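Local coordinates for acyl-coenzyme A oxidase 3 (Yarrowia lipolytica, PDB 5YS9), which oxidises acyl-CoA substrates to (2E)-enoyl-CoA with FAD as cofactor, passing the electrons to oxygen to give hydrogen peroxide in peroxisomal beta-oxidation, at residues M365-D370 and Y567-A572; D370-Q375 and K402-S407; S436-F441 and N664-A669. All coordinates share one frame; numbering follows the deposited sequence.

Contact 1 (M365-D370 and Y567-A572); sequences MKMAAD and YERINA
Arg569 lies across Met367, and that crossing joins two helices from different parts of the all-helical C-terminal half of the acyl-CoA oxidase fold: helix 349-385 of the first C-terminal domain and helix 547-573 of the second. The two side chains meet at about a right angle, and Met367 and Arg569 are also where the backbones of the two segments come closest. Arg569 CB rests on the sulfur, Met367 SD, at 3.6 Å. Next along, Arg569 CG sits beside the base of the methionine, 3.9 Å from Met367 CB, and also 3.8 Å from the carbonyl oxygen Met367 O. CD continues past that same oxygen. From there the chain turns, because chi2 (-66°) and chi3 (-41°) both bend it, and Arg569 NE comes to lie 4.2 Å from Asp370 CB, one helical turn further along helix 349-385. This CB approaches the guanidinium obliquely. At the tip the contact becomes polar, but the guanidinium and the carboxylate do not meet directly: a water bridges them. It donates to the carboxylate of Asp370, which Lys366 also holds: Lys366 NZ makes a salt bridge of 3.0 Å to Asp370 OD1 through the syn lone pair of that oxygen, and also bonds the backbone oxygen of Leu45. Lysine and arginine thus both lie near one carboxylate, which probably favours its charged form. From helix 38-46, Phe44 touches both Met367 and Ile570. The arginine's path ends at this water, which lies in the guanidinium plane, at its edge, 3.1 Å from Arg569 NH2 and 3.1 Å from Asp370 OD2.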
loop_
_atom_site.group_PDB
_atom_site.type_symbol
_atom_site.label_atom_id
_atom_site.label_comp_id
_atom_site.label_asym_id
_atom_site.label_seq_id
_atom_site.Cartn_x
_atom_site.Cartn_y
_atom_site.Cartn_z
ATOM N N MET A 365 -12.832 14.014 5.177
ATOM C CA MET A 365 -12.982 12.933 6.118
ATOM C C MET A 365 -13.443 13.494 7.457
ATOM O O MET A 365 -14.436 13.040 8.003
ATOM C CB MET A 365 -11.701 12.157 6.297
ATOM C CG MET A 365 -11.411 11.125 5.214
ATOM S SD MET A 365 -9.653 10.730 5.253
ATOM C CE MET A 365 -9.771 9.322 4.238
ATOM N N LYS A 366 -12.759 14.496 7.982
ATOM C CA LYS A 366 -13.208 15.066 9.259
ATOM C C LYS A 366 -14.690 15.593 9.219
ATOM O O LYS A 366 -15.465 15.328 10.128
ATOM C CB LYS A 366 -12.212 16.143 9.750
ATOM C CG LYS A 366 -12.339 16.578 11.203
ATOM C CD LYS A 366 -12.303 15.396 12.202
ATOM C CE LYS A 366 -12.135 15.864 13.660
ATOM N NZ LYS A 366 -13.138 16.938 13.967
ATOM N N MET A 367 -15.088 16.287 8.161
ATOM C CA MET A 367 -16.460 16.788 8.061
ATOM C C MET A 367 -17.492 15.655 8.049
ATOM O O MET A 367 -18.565 15.800 8.629
ATOM C CB MET A 367 -16.630 17.690 6.823
ATOM C CG MET A 367 -15.796 18.972 6.840
ATOM S SD MET A 367 -15.985 19.787 8.429
ATOM C CE MET A 367 -14.482 19.405 9.340
ATOM N N ALA A 368 -17.162 14.527 7.441
ATOM C CA ALA A 368 -18.072 13.380 7.470
ATOM C C ALA A 368 -18.171 12.702 8.863
ATOM O O ALA A 368 -19.217 12.248 9.284
ATOM C CB ALA A 368 -17.694 12.387 6.410
ATOM N N ALA A 369 -17.087 12.649 9.591
ATOM C CA ALA A 369 -17.134 12.267 10.990
ATOM C C ALA A 369 -17.985 13.194 11.853
ATOM O O ALA A 369 -18.664 12.729 12.753
ATOM C CB ALA A 369 -15.717 12.203 11.567
ATOM N N ASP A 370 -17.863 14.491 11.628
ATOM C CA ASP A 370 -18.564 15.516 12.405
ATOM C C ASP A 370 -20.027 15.499 12.036
ATOM O O ASP A 370 -20.857 15.454 12.920
ATOM C CB ASP A 370 -17.966 16.916 12.169
ATOM C CG ASP A 370 -16.588 17.131 12.867
ATOM O OD1 ASP A 370 -16.054 16.223 13.550
ATOM O OD2 ASP A 370 -16.016 18.234 12.737
ATOM N N TYR A 567 -19.725 20.333 2.126
ATOM C CA TYR A 567 -20.500 21.573 1.861
ATOM C C TYR A 567 -21.437 21.989 3.008
ATOM O O TYR A 567 -21.430 23.155 3.430
ATOM C CB TYR A 567 -21.256 21.434 0.540
ATOM C CG TYR A 567 -20.354 21.468 -0.689
ATOM C CD1 TYR A 567 -19.445 22.506 -0.886
ATOM C CD2 TYR A 567 -20.417 20.466 -1.679
ATOM C CE1 TYR A 567 -18.631 22.555 -2.020
ATOM C CE2 TYR A 567 -19.604 20.512 -2.826
ATOM C CZ TYR A 567 -18.713 21.557 -2.978
ATOM O OH TYR A 567 -17.927 21.646 -4.098
ATOM N N GLU A 568 -22.170 21.008 3.551
ATOM C CA GLU A 568 -23.102 21.239 4.676
ATOM C C GLU A 568 -22.411 21.813 5.885
ATOM O O GLU A 568 -22.965 22.671 6.564
ATOM C CB GLU A 568 -23.879 19.955 5.086
ATOM C CG GLU A 568 -25.372 19.933 4.706
ATOM C CD GLU A 568 -25.852 18.647 3.999
ATOM O OE1 GLU A 568 -26.197 18.749 2.789
ATOM O OE2 GLU A 568 -25.905 17.547 4.631
ATOM N N ARG A 569 -21.210 21.332 6.177
ATOM C CA ARG A 569 -20.472 21.764 7.379
ATOM C C ARG A 569 -19.868 23.149 7.165
ATOM O O ARG A 569 -19.754 23.915 8.112
ATOM C CB ARG A 569 -19.361 20.756 7.783
ATOM C CG ARG A 569 -19.812 19.365 8.267
ATOM C CD ARG A 569 -20.589 19.321 9.590
ATOM N NE ARG A 569 -20.055 20.216 10.619
ATOM C CZ ARG A 569 -20.761 21.090 11.346
ATOM N NH1 ARG A 569 -22.083 21.212 11.232
ATOM N NH2 ARG A 569 -20.123 21.848 12.227
ATOM N N ILE A 570 -19.485 23.460 5.926
ATOM C CA ILE A 570 -18.997 24.805 5.555
ATOM C C ILE A 570 -20.120 25.829 5.726
ATOM O O ILE A 570 -19.935 26.839 6.401
ATOM C CB ILE A 570 -18.438 24.850 4.104
ATOM C CG1 ILE A 570 -17.148 24.014 3.996
ATOM C CG2 ILE A 570 -18.151 26.288 3.688
ATOM C CD1 ILE A 570 -16.707 23.635 2.582
ATOM N N ASN A 571 -21.263 25.553 5.095
ATOM C CA ASN A 571 -22.438 26.394 5.201
ATOM C C ASN A 571 -22.809 26.546 6.670
ATOM O O ASN A 571 -23.003 27.644 7.124
ATOM C CB ASN A 571 -23.614 25.810 4.417
ATOM C CG ASN A 571 -24.840 26.732 4.427
ATOM O OD1 ASN A 571 -25.928 26.371 4.933
ATOM N ND2 ASN A 571 -24.674 27.941 3.872
ATOM N N ALA A 572 -22.833 25.459 7.430
ATOM C CA ALA A 572 -23.290 25.521 8.822
ATOM C C ALA A 572 -22.339 26.191 9.804
ATOM O O ALA A 572 -22.810 26.844 10.711
ATOM C CB ALA A 572 -23.620 24.125 9.339
HETATM O O HOH W 1 -17.155 20.972 11.842
#

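Contact 2 (D370-Q375 and K402-S407); sequences DQSQIQ and KELFAS
Leu404 reaches from helix 391-428 to Ser372 and Gln375, one turn apart on the preceding helix 349-385. The two helices are neighbours in sequence and run roughly antiparallel, as in the C-terminal helical bundle of the acyl-CoA dehydrogenase and oxidase fold. The leucine's two methyls divide the work. Leu404 CD1 takes the packed inner side, 3.8 Å from the backbone oxygen Ser372 O and 4.3 Å from Ser372 CB, where Val307 of helix 300-330 also touches the serine. Leu404 CD2 faces the more solvent-accessible side: it lies 3.6 Å from Gln375 OE1, the end of a partly exposed side chain that is extended beyond CG and crosses the leucine at about a right angle. With the leucine's chi1 at -108°, off a staggered value, the fork faces both residues. Ser485, from a loop, touches Leu404 as well. The hydrogen bond of Ser372 OG stays in its own helix, to Ala368 O. With a methyl fork set against a carbonyl oxygen and an amide oxygen, the pairing rests on shape and van der Waals contact, which gives it little directional preference.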
loop_
_atom_site.group_PDB
_atom_site.type_symbol
_atom_site.label_atom_id
_atom_site.label_comp_id
_atom_site.label_asym_id
_atom_site.label_seq_id
_atom_site.Cartn_x
_atom_site.Cartn_y
_atom_site.Cartn_z
ATOM N N ASP A 370 -17.863 14.491 11.628
ATOM C CA ASP A 370 -18.564 15.516 12.405
ATOM C C ASP A 370 -20.027 15.499 12.036
ATOM O O ASP A 370 -20.857 15.454 12.920
ATOM C CB ASP A 370 -17.966 16.916 12.169
ATOM C CG ASP A 370 -16.588 17.131 12.867
ATOM O OD1 ASP A 370 -16.054 16.223 13.550
ATOM O OD2 ASP A 370 -16.016 18.234 12.737
ATOM N N GLN A 371 -20.347 15.507 10.734
ATOM C CA GLN A 371 -21.724 15.445 10.267
ATOM C C GLN A 371 -22.446 14.208 10.786
ATOM O O GLN A 371 -23.647 14.261 11.123
ATOM C CB GLN A 371 -21.764 15.494 8.755
ATOM C CG GLN A 371 -23.164 15.474 8.089
ATOM C CD GLN A 371 -23.882 16.833 8.047
ATOM O OE1 GLN A 371 -24.389 17.218 6.990
ATOM N NE2 GLN A 371 -23.930 17.562 9.178
ATOM N N SER A 372 -21.734 13.090 10.867
ATOM C CA SER A 372 -22.334 11.850 11.361
ATOM C C SER A 372 -22.631 11.882 12.845
ATOM O O SER A 372 -23.675 11.368 13.284
ATOM C CB SER A 372 -21.451 10.657 11.067
ATOM O OG SER A 372 -21.482 10.374 9.702
ATOM N N GLN A 373 -21.696 12.432 13.622
ATOM C CA GLN A 373 -21.864 12.540 15.078
ATOM C C GLN A 373 -22.995 13.528 15.420
ATOM O O GLN A 373 -23.764 13.288 16.349
ATOM C CB GLN A 373 -20.546 12.926 15.774
ATOM C CG GLN A 373 -20.588 13.023 17.306
ATOM C CD GLN A 373 -20.943 11.710 18.045
ATOM O OE1 GLN A 373 -20.528 10.598 17.665
ATOM N NE2 GLN A 373 -21.700 11.849 19.134
ATOM N N ILE A 374 -23.079 14.613 14.661
ATOM C CA ILE A 374 -24.113 15.626 14.824
ATOM C C ILE A 374 -25.479 15.071 14.389
ATOM O O ILE A 374 -26.417 15.158 15.155
ATOM C CB ILE A 374 -23.785 16.926 14.046
ATOM C CG1 ILE A 374 -22.491 17.593 14.576
ATOM C CG2 ILE A 374 -24.948 17.913 14.120
ATOM C CD1 ILE A 374 -21.785 18.447 13.532
ATOM N N GLN A 375 -25.587 14.459 13.207
ATOM C CA GLN A 375 -26.876 13.861 12.809
ATOM C C GLN A 375 -27.324 12.803 13.828
ATOM O O GLN A 375 -28.476 12.821 14.273
ATOM C CB GLN A 375 -26.878 13.321 11.381
ATOM C CG GLN A 375 -27.339 14.365 10.380
ATOM C CD GLN A 375 -27.007 14.001 8.943
ATOM O OE1 GLN A 375 -27.089 12.833 8.545
ATOM N NE2 GLN A 375 -26.616 14.995 8.157
ATOM N N LYS A 402 -31.554 4.157 11.477
ATOM C CA LYS A 402 -31.174 2.988 10.682
ATOM C C LYS A 402 -30.219 3.409 9.531
ATOM O O LYS A 402 -29.176 2.792 9.353
ATOM C CB LYS A 402 -32.397 2.185 10.178
ATOM C CG LYS A 402 -33.059 1.269 11.226
ATOM C CD LYS A 402 -32.392 -0.113 11.313
ATOM C CE LYS A 402 -32.978 -1.024 12.394
ATOM N NZ LYS A 402 -32.301 -0.843 13.714
ATOM N N GLU A 403 -30.536 4.477 8.799
ATOM C CA GLU A 403 -29.766 4.815 7.606
ATOM C C GLU A 403 -28.408 5.419 7.945
ATOM O O GLU A 403 -27.443 5.216 7.216
ATOM C CB GLU A 403 -30.574 5.684 6.636
ATOM C CG GLU A 403 -31.846 5.017 6.079
ATOM C CD GLU A 403 -31.632 3.845 5.116
ATOM O OE1 GLU A 403 -30.476 3.459 4.816
ATOM O OE2 GLU A 403 -32.664 3.292 4.659
ATOM N N LEU A 404 -28.356 6.110 9.084
ATOM C CA LEU A 404 -27.098 6.464 9.756
ATOM C C LEU A 404 -26.205 5.247 10.056
ATOM O O LEU A 404 -25.071 5.334 9.677
ATOM C CB LEU A 404 -27.311 7.306 11.011
ATOM C CG LEU A 404 -26.928 8.791 10.963
ATOM C CD1 LEU A 404 -25.421 8.990 10.955
ATOM C CD2 LEU A 404 -27.547 9.506 9.768
ATOM N N PHE A 405 -26.710 4.186 10.640
ATOM C CA PHE A 405 -25.865 3.056 10.859
ATOM C C PHE A 405 -25.389 2.545 9.501
ATOM O O PHE A 405 -24.218 2.287 9.311
ATOM C CB PHE A 405 -26.639 1.989 11.625
ATOM C CG PHE A 405 -25.816 0.802 12.001
ATOM C CD1 PHE A 405 -24.597 0.963 12.629
ATOM C CD2 PHE A 405 -26.252 -0.472 11.714
ATOM C CE1 PHE A 405 -23.830 -0.130 12.968
ATOM C CE2 PHE A 405 -25.494 -1.569 12.054
ATOM C CZ PHE A 405 -24.281 -1.398 12.681
ATOM N N ALA A 406 -26.287 2.462 8.537
ATOM C CA ALA A 406 -25.944 1.920 7.232
ATOM C C ALA A 406 -24.904 2.717 6.457
ATOM O O ALA A 406 -24.000 2.159 5.873
ATOM C CB ALA A 406 -27.199 1.752 6.402
ATOM N N SER A 407 -25.052 4.029 6.467
ATOM C CA SER A 407 -24.152 4.951 5.805
ATOM C C SER A 407 -22.793 4.916 6.462
ATOM O O SER A 407 -21.790 5.227 5.868
ATOM C CB SER A 407 -24.729 6.345 5.859
ATOM O OG SER A 407 -25.143 6.730 4.578
#

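Contact 3 (S436-F441 and N664-A669); sequences SGYNGF and NQQNPA
The contact sits at the subunit interface, just beyond the loop that lines an FAD pocket: Gly431, Gly432 and Tyr435 belong to the pocket, and the chain runs straight on into Ser436-Phe441. Tyr438, its side chain about 12 Å from a bound FAD, reaches out to the end of helix 655-666. There Asn667, the first residue past the helix, donates from ND2 to Tyr438 OH at 3.1 Å with an N-H...O angle of 158°. The hydroxyl lies close to the plane of the asparagine amide, while the amide and the tyrosine ring are turned 62° against each other. Asn667 ND2 also bonds Val663 O in the helix, which fixes which way the amide faces. Beside it Gln666 brings aliphatic carbons: CB is 3.6 Å from Tyr438 OH and CG 3.8 Å from Tyr438 CE1. A bend at chi2 (-62°) carries its amide off to Asp75, whose carboxylate also bonds the tyrosine hydroxyl. At the base of the tyrosine an ST turn holds the loop, Tyr438 N donating to Ser436 OG at 3.2 Å. A phenylalanine in place of Tyr438 would probably leave Asn667, Asp75 and the backbone N of Lys252 of the second subunit each without its hydroxyl mate. That one oxygen is buried yet has three polar partners, two of them N-H donors and one a carboxylate, which implies that it ties the flavin-side loop, the end of helix 655-666 and the neighbouring subunit together at a single atom.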
loop_
_atom_site.group_PDB
_atom_site.type_symbol
_atom_site.label_atom_id
_atom_site.label_comp_id
_atom_site.label_asym_id
_atom_site.label_seq_id
_atom_site.Cartn_x
_atom_site.Cartn_y
_atom_site.Cartn_z
ATOM N N SER A 436 12.746 6.268 3.755
ATOM C CA SER A 436 13.472 6.337 5.017
ATOM C C SER A 436 12.517 6.057 6.152
ATOM O O SER A 436 11.538 6.774 6.325
ATOM C CB SER A 436 14.146 7.703 5.252
ATOM O OG SER A 436 14.451 7.881 6.643
ATOM N N GLY A 437 12.805 5.031 6.941
ATOM C CA GLY A 437 11.985 4.732 8.120
ATOM C C GLY A 437 11.689 5.951 9.020
ATOM O O GLY A 437 10.639 6.018 9.655
ATOM N N TYR A 438 12.620 6.894 9.098
ATOM C CA TYR A 438 12.476 8.081 9.981
ATOM C C TYR A 438 11.405 9.059 9.492
ATOM O O TYR A 438 10.901 9.849 10.262
ATOM C CB TYR A 438 13.858 8.786 10.220
ATOM C CG TYR A 438 14.868 7.781 10.699
ATOM C CD1 TYR A 438 14.650 7.079 11.909
ATOM C CD2 TYR A 438 15.986 7.438 9.923
ATOM C CE1 TYR A 438 15.528 6.081 12.325
ATOM C CE2 TYR A 438 16.873 6.454 10.353
ATOM C CZ TYR A 438 16.636 5.790 11.544
ATOM O OH TYR A 438 17.495 4.821 11.967
ATOM N N ASN A 439 11.060 9.011 8.211
ATOM C CA ASN A 439 9.988 9.839 7.740
ATOM C C ASN A 439 8.594 9.209 7.916
ATOM O O ASN A 439 7.621 9.806 7.524
ATOM C CB ASN A 439 10.282 10.295 6.337
ATOM C CG ASN A 439 11.472 11.229 6.300
ATOM O OD1 ASN A 439 11.520 12.186 7.080
ATOM N ND2 ASN A 439 12.454 10.943 5.443
ATOM N N GLY A 440 8.511 8.016 8.523
ATOM C CA GLY A 440 7.288 7.474 9.097
ATOM C C GLY A 440 6.354 6.727 8.179
ATOM O O GLY A 440 5.559 5.904 8.645
ATOM N N PHE A 441 6.436 6.982 6.881
ATOM C CA PHE A 441 5.542 6.329 5.920
ATOM C C PHE A 441 5.449 4.804 6.088
ATOM O O PHE A 441 4.357 4.249 6.117
ATOM C CB PHE A 441 5.949 6.659 4.495
ATOM C CG PHE A 441 5.981 8.138 4.184
ATOM C CD1 PHE A 441 4.805 8.845 3.986
ATOM C CD2 PHE A 441 7.194 8.817 4.061
ATOM C CE1 PHE A 441 4.832 10.189 3.714
ATOM C CE2 PHE A 441 7.228 10.176 3.767
ATOM C CZ PHE A 441 6.042 10.850 3.589
ATOM N N ASN A 664 22.155 10.562 11.626
ATOM C CA ASN A 664 23.402 10.482 12.421
ATOM C C ASN A 664 23.156 10.263 13.884
ATOM O O ASN A 664 23.906 9.561 14.490
ATOM C CB ASN A 664 24.292 11.726 12.208
ATOM C CG ASN A 664 24.942 11.713 10.835
ATOM O OD1 ASN A 664 24.396 12.220 9.856
ATOM N ND2 ASN A 664 26.063 11.055 10.742
ATOM N N GLN A 665 22.094 10.840 14.447
ATOM C CA GLN A 665 21.735 10.610 15.855
ATOM C C GLN A 665 21.433 9.149 16.125
ATOM O O GLN A 665 21.944 8.597 17.056
ATOM C CB GLN A 665 20.539 11.456 16.286
ATOM C CG GLN A 665 20.927 12.895 16.522
ATOM C CD GLN A 665 19.781 13.911 16.513
ATOM O OE1 GLN A 665 20.031 15.116 16.637
ATOM N NE2 GLN A 665 18.541 13.453 16.373
ATOM N N GLN A 666 20.630 8.542 15.273
ATOM C CA GLN A 666 20.266 7.136 15.391
ATOM C C GLN A 666 21.315 6.221 14.830
ATOM O O GLN A 666 21.275 5.049 15.124
ATOM C CB GLN A 666 18.985 6.849 14.608
ATOM C CG GLN A 666 17.757 7.625 15.045
ATOM C CD GLN A 666 17.401 7.288 16.474
ATOM O OE1 GLN A 666 17.569 8.111 17.336
ATOM N NE2 GLN A 666 16.945 6.048 16.728
ATOM N N ASN A 667 22.179 6.721 13.970
ATOM C CA ASN A 667 23.171 5.884 13.348
ATOM C C ASN A 667 24.531 6.553 13.415
ATOM O O ASN A 667 25.060 7.001 12.404
ATOM C CB ASN A 667 22.779 5.570 11.906
ATOM C CG ASN A 667 21.416 4.916 11.788
ATOM O OD1 ASN A 667 21.294 3.716 11.876
ATOM N ND2 ASN A 667 20.405 5.705 11.562
ATOM N N PRO A 668 25.125 6.607 14.598
ATOM C CA PRO A 668 26.409 7.286 14.735
ATOM C C PRO A 668 27.460 6.614 13.887
ATOM O O PRO A 668 27.573 5.401 13.881
ATOM C CB PRO A 668 26.738 7.138 16.222
ATOM C CG PRO A 668 25.711 6.243 16.793
ATOM C CD PRO A 668 24.530 6.302 15.901
ATOM N N ALA A 669 28.235 7.424 13.187
ATOM C CA ALA A 669 29.089 6.950 12.119
ATOM C C ALA A 669 30.575 6.787 12.413
ATOM O O ALA A 669 31.332 6.469 11.521
ATOM C CB ALA A 669 28.889 7.807 10.890
#

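In the fold
Contacts 1 and 2 are neighbours on helix 349-385: they share Asp370, their centres are 12 Å apart, and Arg569 of the first packs its guanidinium carbon on Ile374 of the second. Contact 2 is buried and rests on one leucine set against polar oxygens and carbon, without charge, between successive helices of the same bundle; contact 1 is only partly buried and mixes sulfur and aliphatic packing with charge and water as it reaches the second C-terminal domain. Contact 3 lies far away, with its centre 38 Å and 42 Å from the other two. It is buried too, but at the dimer interface, and it alone has a direct hydrogen bond between its segments.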